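Nicotinate-nucleotide pyrophosphorylase (Francisella tularensis subsp. tularensis, PDB 3TQV) probably catalyses the decarboxylating transfer of a phosphoribosyl group onto quinolinate, yielding nicotinate mononucleotide, carbon dioxide and diphosphate in NAD(+) biosynthesis. Local coordinates at residues T8-K13 with G161-I166; E55-G60 with T120-N125; T136-T141 with I267-I272; T141-P146 with I272-K277; V222-F227 with V243-S248. One frame throughout, in Å; residues are numbered along the deposited sequence.

Overall arrangement
Contacts 3 and 5 belong to one parallel sheet, their centres about 11 Å apart: strand 266-268 of contact 3 pairs with strand 244-248 of contact 5 through S268 N and V247 O, 2.9 Å apart. Contact 4 continues contact 3 beyond the sheet, sharing T141, I272, a water and the phosphate of chain E. The phosphate of chain F joins contact 4 to contact 1, where R142 and R165 converge on it. All four hold residues predicted to bind substrate, which suggests a pocket lined by loops and strand ends. Contact 2 lies away from these sites, about 13 Å between nearest atoms from contact 5, but its helix packs on I272 of contacts 3 and 4.

Contact 1. Residues T8-K13 with G161-I166; sequences TDQINK and GFNHRI. With PO4 (phosphate ion), chain F.
A bend at chi2 (-58°) folds the chain of Q10, and chi3 (-62°) sets the turn of its amide, so that OE1 meets N163 N. The segment 8-13, ahead of helix 16-31, thus clasps the loop joining helix 149-159 to strand 171-174 in the barrel-like C-terminal domain. N163 N donates to Q10 OE1 at 2.8 Å, nearly straight and in the carbonyl plane on a lone pair. The other end of the amide is fixed too: Q10 NE2 gives a bond of 2.7 Å to T8 O, approaching from above that carbonyl's plane. T8 lays CG2 3.5 Å from N163 O. Farther along, I11, the centre of an inverse gamma turn, meets I166 tip to tip, CD1 to CD1 at 3.5 Å. One residue before I166, R165, a predicted substrate-binding residue, points away from segment 8-13, its chain extended from CG to NE. Its guanidinium edge takes the phosphate of chain F with NE donating to O3 at 2.7 Å and NH2 to O4 at 3.0 Å.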
# COMPACT_ATOMS: atom_id res chain seq x y z
N THR B 8 17.55 -5.29 -16.90
CA THR B 8 17.46 -5.96 -15.61
C THR B 8 16.67 -7.27 -15.68
O THR B 8 15.96 -7.53 -16.65
CB THR B 8 16.82 -4.97 -14.56
OG1 THR B 8 17.82 -4.03 -14.12
CG2 THR B 8 16.21 -5.67 -13.33
N ASP B 9 16.83 -8.09 -14.64
CA ASP B 9 15.95 -9.22 -14.36
C ASP B 9 14.50 -8.79 -14.24
O ASP B 9 14.18 -7.85 -13.51
CB ASP B 9 16.36 -9.84 -13.02
CG ASP B 9 17.58 -10.72 -13.14
OD1 ASP B 9 18.25 -10.66 -14.20
OD2 ASP B 9 17.87 -11.46 -12.18
N GLN B 10 13.61 -9.50 -14.92
CA GLN B 10 12.18 -9.22 -14.84
C GLN B 10 11.41 -10.19 -13.93
O GLN B 10 11.52 -11.41 -14.07
CB GLN B 10 11.55 -9.18 -16.24
CG GLN B 10 12.26 -8.27 -17.22
CD GLN B 10 12.35 -6.83 -16.77
OE1 GLN B 10 11.34 -6.16 -16.58
NE2 GLN B 10 13.57 -6.34 -16.59
N ILE B 11 10.61 -9.64 -13.02
CA ILE B 11 9.86 -10.45 -12.06
C ILE B 11 8.57 -11.00 -12.66
O ILE B 11 7.51 -10.38 -12.54
CB ILE B 11 9.49 -9.65 -10.81
CG1 ILE B 11 10.70 -8.85 -10.31
CG2 ILE B 11 8.91 -10.58 -9.74
CD1 ILE B 11 12.00 -9.64 -10.24
N ASN B 12 8.68 -12.16 -13.28
CA ASN B 12 7.53 -12.79 -13.92
C ASN B 12 6.84 -13.84 -13.04
O ASN B 12 5.93 -14.53 -13.47
CB ASN B 12 7.92 -13.33 -15.29
CG ASN B 12 8.06 -12.23 -16.33
OD1 ASN B 12 7.21 -11.34 -16.42
ND2 ASN B 12 9.14 -12.26 -17.10
N LYS B 13 7.30 -13.93 -11.80
CA LYS B 13 6.63 -14.71 -10.77
C LYS B 13 7.23 -14.33 -9.43
O LYS B 13 8.42 -14.08 -9.34
CB LYS B 13 6.80 -16.21 -11.02
CG LYS B 13 6.09 -17.07 -9.97
CD LYS B 13 6.83 -18.37 -9.69
CE LYS B 13 6.12 -19.19 -8.62
NZ LYS B 13 4.69 -19.44 -8.97
N GLY B 161 4.42 -2.85 -17.54
CA GLY B 161 5.64 -2.16 -17.17
C GLY B 161 6.80 -3.10 -17.01
O GLY B 161 6.60 -4.27 -16.73
N PHE B 162 8.02 -2.58 -17.19
CA PHE B 162 9.22 -3.37 -16.99
C PHE B 162 9.99 -2.91 -15.73
O PHE B 162 9.88 -1.75 -15.28
CB PHE B 162 10.13 -3.33 -18.23
CG PHE B 162 9.46 -3.78 -19.51
CD1 PHE B 162 9.50 -5.11 -19.91
CD2 PHE B 162 8.79 -2.87 -20.31
CE1 PHE B 162 8.87 -5.53 -21.09
CE2 PHE B 162 8.17 -3.28 -21.48
CZ PHE B 162 8.22 -4.61 -21.87
N ASN B 163 10.79 -3.84 -15.19
CA ASN B 163 11.45 -3.65 -13.91
C ASN B 163 12.79 -2.93 -13.99
O ASN B 163 13.75 -3.46 -14.54
CB ASN B 163 11.63 -5.00 -13.22
CG ASN B 163 10.31 -5.71 -12.94
OD1 ASN B 163 9.32 -5.07 -12.59
ND2 ASN B 163 10.30 -7.03 -13.08
N HIS B 164 12.85 -1.73 -13.43
CA HIS B 164 14.11 -1.11 -13.04
C HIS B 164 14.73 -2.04 -12.00
O HIS B 164 14.13 -3.05 -11.65
CB HIS B 164 13.83 0.25 -12.44
CG HIS B 164 15.05 1.06 -12.14
ND1 HIS B 164 15.81 1.65 -13.13
CD2 HIS B 164 15.62 1.41 -10.97
CE1 HIS B 164 16.81 2.31 -12.57
NE2 HIS B 164 16.71 2.18 -11.26
N ARG B 165 15.91 -1.72 -11.50
CA ARG B 165 16.60 -2.67 -10.63
C ARG B 165 15.71 -3.13 -9.47
O ARG B 165 14.90 -2.36 -8.96
CB ARG B 165 17.91 -2.08 -10.11
CG ARG B 165 17.73 -0.75 -9.42
CD ARG B 165 19.00 -0.29 -8.73
NE ARG B 165 18.74 0.83 -7.83
CZ ARG B 165 19.63 1.37 -7.00
NH1 ARG B 165 20.87 0.90 -6.94
NH2 ARG B 165 19.26 2.39 -6.23
N ILE B 166 15.85 -4.38 -9.05
CA ILE B 166 15.09 -4.84 -7.89
C ILE B 166 15.48 -4.13 -6.59
O ILE B 166 14.62 -3.83 -5.77
CB ILE B 166 15.21 -6.37 -7.66
CG1 ILE B 166 14.87 -7.13 -8.95
CG2 ILE B 166 14.33 -6.82 -6.48
CD1 ILE B 166 13.61 -6.62 -9.64
P PO4 F . 15.78 3.27 -7.44
O1 PO4 F . 15.95 4.25 -8.56
O2 PO4 F . 14.33 3.18 -7.03
O3 PO4 F . 16.27 1.93 -7.89
O4 PO4 F . 16.61 3.71 -6.27

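Contact 2. Residues E55-G60 with T120-N125; sequences EMILCG and TATVTN
I57 points its side chain at helix 100-130, where its carbons divide between A121 and N125. CB lies 3.9 Å from A121 CB and beside the hydroxyl of T122. CG1 lies anti to the carbonyl carbon (chi1 -57°) and CG2 anti to the backbone N, and the branches part along the helix: CG2 settles on A121 CB at 3.7 Å, while CG1 reaches the next turn and meets N125 CB at 3.6 Å. CD1 ends against the carboxamide of N125, 4.0 Å from its CG, the two side chains crossing at about a right angle. The backbone of the same residue supplies the polar link: I57 N donates to T122 OG1 at 2.9 Å with an N-H...O angle of 165°. That hydroxyl is also bonded to S118 O one turn back, so it serves the helix and the strand together. C59 adds a looser apolar touch, CB to A121 CB at 4.2 Å. The contact is buried and distant from the predicted substrate site; it seats a short N-terminal-domain strand on the long helix. Strand 56-57 pairs antiparallel with strand 86-87, and C59 extends the packing to Y154 and C158 of helix 149-159.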
# COMPACT_ATOMS: atom_id res chain seq x y z
N GLU B 55 -13.33 -2.31 -14.54
CA GLU B 55 -12.33 -2.91 -15.42
C GLU B 55 -10.99 -2.91 -14.71
O GLU B 55 -10.69 -2.00 -13.94
CB GLU B 55 -12.24 -2.12 -16.72
CG GLU B 55 -11.39 -2.76 -17.82
CD GLU B 55 -11.46 -1.95 -19.11
OE1 GLU B 55 -10.43 -1.36 -19.51
OE2 GLU B 55 -12.55 -1.89 -19.71
N MSE B 56 -10.19 -3.94 -14.95
CA MSE B 56 -8.99 -4.12 -14.16
C MSE B 56 -8.03 -5.10 -14.78
O MSE B 56 -8.42 -5.95 -15.57
CB MSE B 56 -9.38 -4.62 -12.77
CG MSE B 56 -10.12 -5.94 -12.80
SE MSE B 56 -9.10 -7.39 -11.98
CE MSE B 56 -9.42 -7.02 -10.10
N ILE B 57 -6.75 -4.95 -14.42
CA ILE B 57 -5.72 -5.94 -14.73
C ILE B 57 -5.52 -6.82 -13.52
O ILE B 57 -5.02 -6.37 -12.49
CB ILE B 57 -4.38 -5.30 -15.11
CG1 ILE B 57 -4.54 -4.34 -16.30
CG2 ILE B 57 -3.36 -6.37 -15.46
CD1 ILE B 57 -5.01 -5.02 -17.60
N LEU B 58 -5.92 -8.08 -13.63
CA LEU B 58 -5.80 -9.04 -12.55
C LEU B 58 -4.36 -9.33 -12.16
O LEU B 58 -3.48 -9.50 -13.01
CB LEU B 58 -6.51 -10.34 -12.91
CG LEU B 58 -6.33 -11.57 -11.99
CD1 LEU B 58 -6.67 -11.23 -10.53
CD2 LEU B 58 -7.18 -12.74 -12.49
N CYS B 59 -4.15 -9.39 -10.85
CA CYS B 59 -2.88 -9.79 -10.26
C CYS B 59 -3.17 -10.30 -8.84
O CYS B 59 -3.90 -9.66 -8.07
CB CYS B 59 -1.90 -8.62 -10.26
SG CYS B 59 -0.23 -9.07 -9.76
N GLY B 60 -2.63 -11.46 -8.49
CA GLY B 60 -2.89 -12.01 -7.18
C GLY B 60 -3.29 -13.47 -7.09
O GLY B 60 -3.40 -13.99 -5.98
N THR B 120 -2.20 -2.05 -8.34
CA THR B 120 -0.90 -1.75 -8.90
C THR B 120 -0.80 -2.08 -10.38
O THR B 120 -0.30 -1.27 -11.16
CB THR B 120 0.23 -2.43 -8.13
OG1 THR B 120 0.36 -1.81 -6.85
CG2 THR B 120 1.57 -2.27 -8.89
N ALA B 121 -1.28 -3.25 -10.79
CA ALA B 121 -1.18 -3.64 -12.20
C ALA B 121 -2.00 -2.70 -13.08
O ALA B 121 -1.54 -2.25 -14.12
CB ALA B 121 -1.61 -5.08 -12.42
N THR B 122 -3.21 -2.39 -12.63
CA THR B 122 -4.12 -1.50 -13.35
C THR B 122 -3.59 -0.05 -13.51
O THR B 122 -3.78 0.58 -14.56
CB THR B 122 -5.51 -1.50 -12.68
OG1 THR B 122 -5.97 -2.86 -12.57
CG2 THR B 122 -6.53 -0.65 -13.45
N VAL B 123 -2.91 0.47 -12.49
CA VAL B 123 -2.27 1.78 -12.63
C VAL B 123 -1.25 1.73 -13.77
O VAL B 123 -1.18 2.62 -14.62
CB VAL B 123 -1.43 2.16 -11.39
CG1 VAL B 123 -0.99 3.60 -11.50
CG2 VAL B 123 -2.21 1.90 -10.14
N THR B 124 -0.45 0.68 -13.75
CA THR B 124 0.63 0.55 -14.70
C THR B 124 -0.00 0.54 -16.08
O THR B 124 0.25 1.42 -16.91
CB THR B 124 1.43 -0.74 -14.43
OG1 THR B 124 1.83 -0.75 -13.06
CG2 THR B 124 2.65 -0.83 -15.34
N ASN B 125 -0.87 -0.44 -16.31
CA ASN B 125 -1.51 -0.51 -17.60
C ASN B 125 -2.06 0.83 -18.11
O ASN B 125 -1.86 1.17 -19.29
CB ASN B 125 -2.57 -1.59 -17.66
CG ASN B 125 -2.94 -1.92 -19.09
OD1 ASN B 125 -2.07 -2.31 -19.88
ND2 ASN B 125 -4.21 -1.73 -19.45

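Contact 3. Residues T136-T141 with I267-I272; sequences TKLLDT and ISVGAI. With PO4 (phosphate ion), chain E.
K137 O, I267 O and L139 O carry the ladder that joins strands 137-139 and 266-268. I267 N donates to K137 O at 2.8 Å, L139 N to I267 O at 2.9 Å and V269 N to L139 O at 3.1 Å; these bonds and the bridges L138-I267 and L139-S268 define a parallel pair. At the start of the ladder T136 sets its CG2 against I267 CG1, 3.4 Å away. At the far end T141, with OG1 placed between the backbone N and the carbonyl carbon (chi1 78°), turns CG2 to S268 OG at 3.5 Å, and D140 CB meets I272 CD1 at 4.0 Å. The second shell positions these groups: D140 is held by a salt bridge to K153, T136 OG1 is bonded to V264 O, and T141 OG1 accepts from K143 N. In this barrel-like phosphoribosyltransferase domain, the first strand of the parallel sheet thus lies beside its last. Beyond the sheet, G270 N donates to O3 of the phosphate of chain E at 2.8 Å. A backbone N-H donating to an anion that probably came from the crystallisation liquor is consistent with the predicted substrate binding at G270, between V269 and A271.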
# COMPACT_ATOMS: atom_id res chain seq x y z
N THR B 136 8.83 4.66 -26.23
CA THR B 136 9.18 4.69 -24.82
C THR B 136 8.61 3.52 -24.01
O THR B 136 7.50 3.05 -24.28
CB THR B 136 8.69 6.00 -24.21
OG1 THR B 136 8.99 7.07 -25.12
CG2 THR B 136 9.35 6.25 -22.87
N LYS B 137 9.37 3.04 -23.02
CA LYS B 137 8.89 2.02 -22.08
C LYS B 137 8.81 2.56 -20.64
O LYS B 137 9.48 3.53 -20.29
CB LYS B 137 9.77 0.77 -22.10
CG LYS B 137 10.04 0.20 -23.47
CD LYS B 137 8.98 -0.78 -23.91
CE LYS B 137 9.31 -1.41 -25.28
NZ LYS B 137 10.67 -2.06 -25.34
N LEU B 138 7.99 1.90 -19.81
CA LEU B 138 7.77 2.25 -18.40
C LEU B 138 8.70 1.49 -17.44
O LEU B 138 8.76 0.25 -17.46
CB LEU B 138 6.33 1.92 -18.03
CG LEU B 138 5.52 2.91 -17.20
CD1 LEU B 138 5.44 4.21 -17.96
CD2 LEU B 138 4.12 2.39 -16.91
N LEU B 139 9.41 2.22 -16.60
CA LEU B 139 10.21 1.57 -15.57
C LEU B 139 9.66 1.89 -14.19
O LEU B 139 9.17 2.98 -13.95
CB LEU B 139 11.67 1.99 -15.67
CG LEU B 139 12.41 1.46 -16.89
CD1 LEU B 139 13.82 2.01 -16.92
CD2 LEU B 139 12.43 -0.06 -16.91
N ASP B 140 9.72 0.91 -13.29
CA ASP B 140 9.35 1.16 -11.90
C ASP B 140 10.57 1.61 -11.09
O ASP B 140 11.59 2.00 -11.67
CB ASP B 140 8.69 -0.08 -11.29
CG ASP B 140 9.54 -1.33 -11.40
OD1 ASP B 140 10.79 -1.26 -11.54
OD2 ASP B 140 8.94 -2.41 -11.34
N THR B 141 10.46 1.55 -9.76
CA THR B 141 11.46 2.15 -8.86
C THR B 141 11.49 1.34 -7.59
O THR B 141 10.90 0.26 -7.52
CB THR B 141 11.06 3.56 -8.43
OG1 THR B 141 10.07 3.47 -7.40
CG2 THR B 141 10.50 4.35 -9.62
N ILE B 267 10.77 5.74 -19.22
CA ILE B 267 10.23 6.70 -18.26
C ILE B 267 10.06 6.04 -16.89
O ILE B 267 9.28 5.10 -16.74
CB ILE B 267 8.87 7.25 -18.73
CG1 ILE B 267 9.04 8.02 -20.04
CG2 ILE B 267 8.24 8.12 -17.66
CD1 ILE B 267 7.75 8.56 -20.60
N SER B 268 10.81 6.52 -15.90
CA SER B 268 10.68 6.02 -14.53
C SER B 268 9.48 6.67 -13.87
O SER B 268 9.22 7.86 -14.05
CB SER B 268 11.94 6.33 -13.72
OG SER B 268 11.95 5.56 -12.52
N VAL B 269 8.74 5.89 -13.10
CA VAL B 269 7.53 6.37 -12.46
C VAL B 269 7.36 5.67 -11.12
O VAL B 269 7.13 4.46 -11.06
CB VAL B 269 6.29 6.12 -13.34
CG1 VAL B 269 5.02 6.55 -12.63
CG2 VAL B 269 6.41 6.87 -14.65
N GLY B 270 7.49 6.43 -10.04
CA GLY B 270 7.29 5.88 -8.71
C GLY B 270 5.81 5.76 -8.43
O GLY B 270 5.39 4.97 -7.59
N ALA B 271 5.01 6.55 -9.15
CA ALA B 271 3.59 6.67 -8.84
C ALA B 271 2.90 5.32 -8.90
O ALA B 271 1.92 5.08 -8.21
CB ALA B 271 2.91 7.68 -9.78
N ILE B 272 3.45 4.43 -9.72
CA ILE B 272 2.79 3.16 -9.97
C ILE B 272 2.92 2.16 -8.82
O ILE B 272 2.25 1.13 -8.83
CB ILE B 272 3.25 2.53 -11.29
CG1 ILE B 272 4.75 2.27 -11.27
CG2 ILE B 272 2.90 3.45 -12.47
CD1 ILE B 272 5.25 1.50 -12.47
P PO4 E . 9.08 9.55 -8.52
O1 PO4 E . 9.11 10.97 -9.02
O2 PO4 E . 7.82 9.37 -7.73
O3 PO4 E . 9.15 8.64 -9.72
O4 PO4 E . 10.28 9.25 -7.65
O HOH W 1 13.41 3.67 -12.10
O HOH W 2 7.60 2.59 -9.35

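Contact 4. Residues T141-P146 with I272-K277; sequences TRKTIP and ITKHIK. With PO4 (phosphate ion), chain F; PO4 (phosphate ion), chain E.
The hydrogen bond across this contact runs from T273 OG1 to K143 O, 2.9 Å long, with the hydroxyl 45° above the carbonyl plane. Its acceptor belongs to an inverse gamma turn centred on K143, and the bond from K143 N to T141 OG1 closes an ST turn that overlaps it. A water donates to T273 OG1 at 2.6 Å and is also hydrogen-bonded to T141 OG1, at 3.3 Å. Apolar touches follow: K143 CD and K274 CD pass at 3.8 Å, and I145 CG1 lies 4.4 Å from I276 CD1. I145 CD1 is in van der Waals contact with T273 O. These residues join loop 141-146 to the short helix 271-274, beyond the C-terminal ends of strands 137-139 and 266-268 of the barrel-like domain, where T141, R142 and K143 are predicted to bind substrate. Donors, charged and backbone, gather round two phosphates. K274 NZ donates to O2 of the phosphate of chain E at 2.7 Å; the end of K143 approaches O4. R142 grips the phosphate of chain F twice, with its backbone N to O2 and, from its guanidinium edge, with NH1 to O4 at 2.9 Å. From the second subunit, D30 forms a salt bridge with R142 NH2.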
# COMPACT_ATOMS: atom_id res chain seq x y z
N THR B 141 10.46 1.55 -9.76
CA THR B 141 11.46 2.15 -8.86
C THR B 141 11.49 1.34 -7.59
O THR B 141 10.90 0.26 -7.52
CB THR B 141 11.06 3.56 -8.43
OG1 THR B 141 10.07 3.47 -7.40
CG2 THR B 141 10.50 4.35 -9.62
N ARG B 142 12.16 1.87 -6.57
CA ARG B 142 12.15 1.23 -5.25
C ARG B 142 11.08 1.84 -4.33
O ARG B 142 10.96 1.44 -3.15
CB ARG B 142 13.55 1.26 -4.60
CG ARG B 142 14.57 0.31 -5.28
CD ARG B 142 16.04 0.62 -4.96
NE ARG B 142 16.34 0.68 -3.53
CZ ARG B 142 16.71 1.78 -2.87
NH1 ARG B 142 16.84 2.93 -3.52
NH2 ARG B 142 16.97 1.74 -1.56
N LYS B 143 10.29 2.78 -4.85
CA LYS B 143 9.22 3.39 -4.06
C LYS B 143 8.05 2.41 -3.94
O LYS B 143 7.03 2.50 -4.63
CB LYS B 143 8.81 4.76 -4.60
CG LYS B 143 9.97 5.78 -4.66
CD LYS B 143 9.50 7.09 -5.29
CE LYS B 143 10.33 8.30 -4.83
NZ LYS B 143 11.73 8.11 -5.24
N THR B 144 8.22 1.48 -3.01
CA THR B 144 7.41 0.30 -2.88
C THR B 144 6.78 0.22 -1.48
O THR B 144 7.28 0.85 -0.53
CB THR B 144 8.34 -0.89 -3.10
OG1 THR B 144 8.07 -1.49 -4.37
CG2 THR B 144 8.23 -1.90 -1.98
N ILE B 145 5.69 -0.54 -1.33
CA ILE B 145 5.17 -0.85 0.01
C ILE B 145 6.06 -1.87 0.71
O ILE B 145 6.30 -2.95 0.18
CB ILE B 145 3.74 -1.41 -0.01
CG1 ILE B 145 2.85 -0.58 -0.95
CG2 ILE B 145 3.19 -1.42 1.43
CD1 ILE B 145 2.92 0.92 -0.67
N PRO B 146 6.56 -1.54 1.90
CA PRO B 146 7.51 -2.44 2.53
C PRO B 146 7.01 -3.88 2.56
O PRO B 146 5.85 -4.12 2.89
CB PRO B 146 7.64 -1.85 3.93
CG PRO B 146 7.54 -0.37 3.69
CD PRO B 146 6.44 -0.27 2.64
N ILE B 272 3.45 4.43 -9.72
CA ILE B 272 2.79 3.16 -9.97
C ILE B 272 2.92 2.16 -8.82
O ILE B 272 2.25 1.13 -8.83
CB ILE B 272 3.25 2.53 -11.29
CG1 ILE B 272 4.75 2.27 -11.27
CG2 ILE B 272 2.90 3.45 -12.47
CD1 ILE B 272 5.25 1.50 -12.47
N THR B 273 3.74 2.48 -7.82
CA THR B 273 3.94 1.60 -6.66
C THR B 273 3.74 2.32 -5.34
O THR B 273 3.19 1.76 -4.41
CB THR B 273 5.34 0.90 -6.66
OG1 THR B 273 6.33 1.72 -7.29
CG2 THR B 273 5.27 -0.43 -7.36
N LYS B 274 4.22 3.55 -5.28
CA LYS B 274 4.01 4.51 -4.19
C LYS B 274 2.56 4.63 -3.69
O LYS B 274 2.28 4.56 -2.49
CB LYS B 274 4.41 5.88 -4.72
CG LYS B 274 4.99 6.80 -3.73
CD LYS B 274 5.83 7.85 -4.44
CE LYS B 274 5.01 8.63 -5.42
NZ LYS B 274 5.85 9.76 -5.87
N HIS B 275 1.65 4.87 -4.62
CA HIS B 275 0.24 5.02 -4.30
C HIS B 275 -0.47 3.71 -4.59
O HIS B 275 0.07 2.86 -5.30
CB HIS B 275 -0.39 6.15 -5.13
CG HIS B 275 0.35 7.44 -5.05
ND1 HIS B 275 0.99 7.87 -3.91
CD2 HIS B 275 0.57 8.41 -5.98
CE1 HIS B 275 1.56 9.04 -4.13
NE2 HIS B 275 1.32 9.39 -5.38
N ILE B 276 -1.66 3.54 -4.03
CA ILE B 276 -2.52 2.41 -4.37
C ILE B 276 -3.95 2.86 -4.65
O ILE B 276 -4.58 3.48 -3.80
CB ILE B 276 -2.58 1.36 -3.26
CG1 ILE B 276 -1.18 0.93 -2.82
CG2 ILE B 276 -3.35 0.17 -3.75
CD1 ILE B 276 -0.43 0.05 -3.82
N LYS B 277 -4.46 2.55 -5.83
CA LYS B 277 -5.89 2.66 -6.07
C LYS B 277 -6.41 1.23 -6.10
O LYS B 277 -6.28 0.52 -7.10
CB LYS B 277 -6.16 3.39 -7.39
CG LYS B 277 -7.63 3.66 -7.68
CD LYS B 277 -8.30 4.44 -6.54
CE LYS B 277 -9.85 4.32 -6.57
NZ LYS B 277 -10.50 4.99 -7.74
P PO4 F . 15.78 3.27 -7.44
O1 PO4 F . 15.95 4.25 -8.56
O2 PO4 F . 14.33 3.18 -7.03
O3 PO4 F . 16.27 1.93 -7.89
O4 PO4 F . 16.61 3.71 -6.27
P PO4 E . 9.08 9.55 -8.52
O1 PO4 E . 9.11 10.97 -9.02
O2 PO4 E . 7.82 9.37 -7.73
O3 PO4 E . 9.15 8.64 -9.72
O4 PO4 E . 10.28 9.25 -7.65
O HOH W 2 7.60 2.59 -9.35

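Contact 5. Residues V222-F227 with V243-S248; sequences VMLDNF and VALEVS
L224 N donates to E246 O at 2.7 Å, the shortest of the ladder bonds and nearly along the C=O axis; M223 CA adds a weak CA-H...O contact. S248 O repeats the pattern, accepting from N226 N at 2.8 Å with D225 CA at its flank. V222 N to A244 O and E246 N to V222 O precede these, and S248 N to L224 O lies between them. The bridges V222-L245, M223-E246, L224-V247 and D225-S248 are all parallel, and the strand axes differ by 28°. This is a beta-alpha-beta unit: strand 221-225, helix 229-239 and strand 244-248 follow one another in the barrel-like domain. On the face that carries V222 and L224, apolar side chains pack obliquely. L224 splits its branches, CD1 to V247 CG2 at 3.9 Å and CD2 to L245 CD2 at 4.0 Å, while F227 lays a ring face over L224 CB. V222 CG2 meets V243 CG2 at 4.0 Å. The helices 208-216 and 229-239 cover this side. The other face bears M223, E246, D225 and S248. M223, a selenomethionine, runs extended as far as SE, CG anti to the backbone N (chi1 179°), and bends at chi3, its CE ending beside S248. D225 and S248, both predicted to bind substrate, stand at the strand ends; the carboxylate of E204, likewise predicted, lies close to that of D225, a pair of like charges.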
# COMPACT_ATOMS: atom_id res chain seq x y z
N VAL B 222 21.37 6.21 -18.17
CA VAL B 222 21.49 7.47 -17.47
C VAL B 222 20.10 7.93 -17.10
O VAL B 222 19.19 7.90 -17.93
CB VAL B 222 22.21 8.52 -18.34
CG1 VAL B 222 22.23 9.86 -17.65
CG2 VAL B 222 23.64 8.05 -18.66
N MSE B 223 19.91 8.30 -15.84
CA MSE B 223 18.63 8.80 -15.39
C MSE B 223 18.65 10.32 -15.48
O MSE B 223 19.59 10.96 -15.00
CB MSE B 223 18.33 8.32 -13.97
CG MSE B 223 17.02 8.81 -13.38
SE MSE B 223 16.68 8.00 -11.63
CE MSE B 223 15.86 9.51 -10.68
N LEU B 224 17.64 10.88 -16.13
CA LEU B 224 17.52 12.33 -16.24
C LEU B 224 16.62 12.88 -15.14
O LEU B 224 15.40 12.71 -15.20
CB LEU B 224 16.96 12.74 -17.60
CG LEU B 224 17.69 12.14 -18.78
CD1 LEU B 224 17.00 12.56 -20.09
CD2 LEU B 224 19.19 12.50 -18.76
N ASP B 225 17.22 13.53 -14.16
CA ASP B 225 16.46 14.08 -13.05
C ASP B 225 15.91 15.46 -13.39
O ASP B 225 16.67 16.42 -13.53
CB ASP B 225 17.32 14.14 -11.79
CG ASP B 225 16.57 14.67 -10.60
OD1 ASP B 225 15.89 15.72 -10.73
OD2 ASP B 225 16.65 14.04 -9.53
N ASN B 226 14.59 15.53 -13.54
CA ASN B 226 13.85 16.79 -13.70
C ASN B 226 14.22 17.71 -14.87
O ASN B 226 14.11 18.93 -14.74
CB ASN B 226 13.88 17.58 -12.39
CG ASN B 226 13.00 16.95 -11.32
OD1 ASN B 226 13.45 16.70 -10.20
ND2 ASN B 226 11.74 16.69 -11.67
N PHE B 227 14.64 17.15 -16.00
CA PHE B 227 14.94 17.95 -17.17
C PHE B 227 13.71 18.59 -17.78
O PHE B 227 12.60 18.03 -17.74
CB PHE B 227 15.62 17.12 -18.26
CG PHE B 227 17.06 16.83 -17.99
CD1 PHE B 227 17.53 16.71 -16.69
CD2 PHE B 227 17.96 16.70 -19.05
CE1 PHE B 227 18.86 16.44 -16.46
CE2 PHE B 227 19.28 16.44 -18.82
CZ PHE B 227 19.74 16.31 -17.53
N VAL B 243 24.24 5.90 -24.86
CA VAL B 243 23.65 5.33 -23.65
C VAL B 243 22.15 5.28 -23.73
O VAL B 243 21.52 6.08 -24.41
CB VAL B 243 23.97 6.15 -22.39
CG1 VAL B 243 25.37 5.85 -21.91
CG2 VAL B 243 23.77 7.62 -22.66
N ALA B 244 21.59 4.32 -23.00
CA ALA B 244 20.17 4.23 -22.76
C ALA B 244 19.77 5.42 -21.87
O ALA B 244 20.54 5.86 -21.02
CB ALA B 244 19.87 2.92 -22.08
N LEU B 245 18.57 5.95 -22.08
CA LEU B 245 18.09 7.09 -21.28
C LEU B 245 16.79 6.75 -20.57
O LEU B 245 15.86 6.19 -21.18
CB LEU B 245 17.86 8.33 -22.15
CG LEU B 245 19.00 9.21 -22.63
CD1 LEU B 245 18.42 10.40 -23.39
CD2 LEU B 245 19.87 9.69 -21.47
N GLU B 246 16.73 7.11 -19.29
CA GLU B 246 15.54 6.95 -18.45
C GLU B 246 15.17 8.31 -17.82
O GLU B 246 16.02 8.98 -17.24
CB GLU B 246 15.81 5.87 -17.39
CG GLU B 246 14.78 5.75 -16.28
CD GLU B 246 15.21 4.81 -15.15
OE1 GLU B 246 16.41 4.49 -15.01
OE2 GLU B 246 14.33 4.38 -14.37
N VAL B 247 13.92 8.72 -17.96
CA VAL B 247 13.48 10.05 -17.48
C VAL B 247 12.73 10.01 -16.14
O VAL B 247 11.74 9.31 -16.01
CB VAL B 247 12.58 10.79 -18.52
CG1 VAL B 247 11.85 11.97 -17.85
CG2 VAL B 247 13.38 11.26 -19.71
N SER B 248 13.22 10.76 -15.16
CA SER B 248 12.58 10.86 -13.85
C SER B 248 12.26 12.30 -13.51
O SER B 248 13.09 13.18 -13.71
CB SER B 248 13.47 10.28 -12.77
OG SER B 248 12.89 10.45 -11.49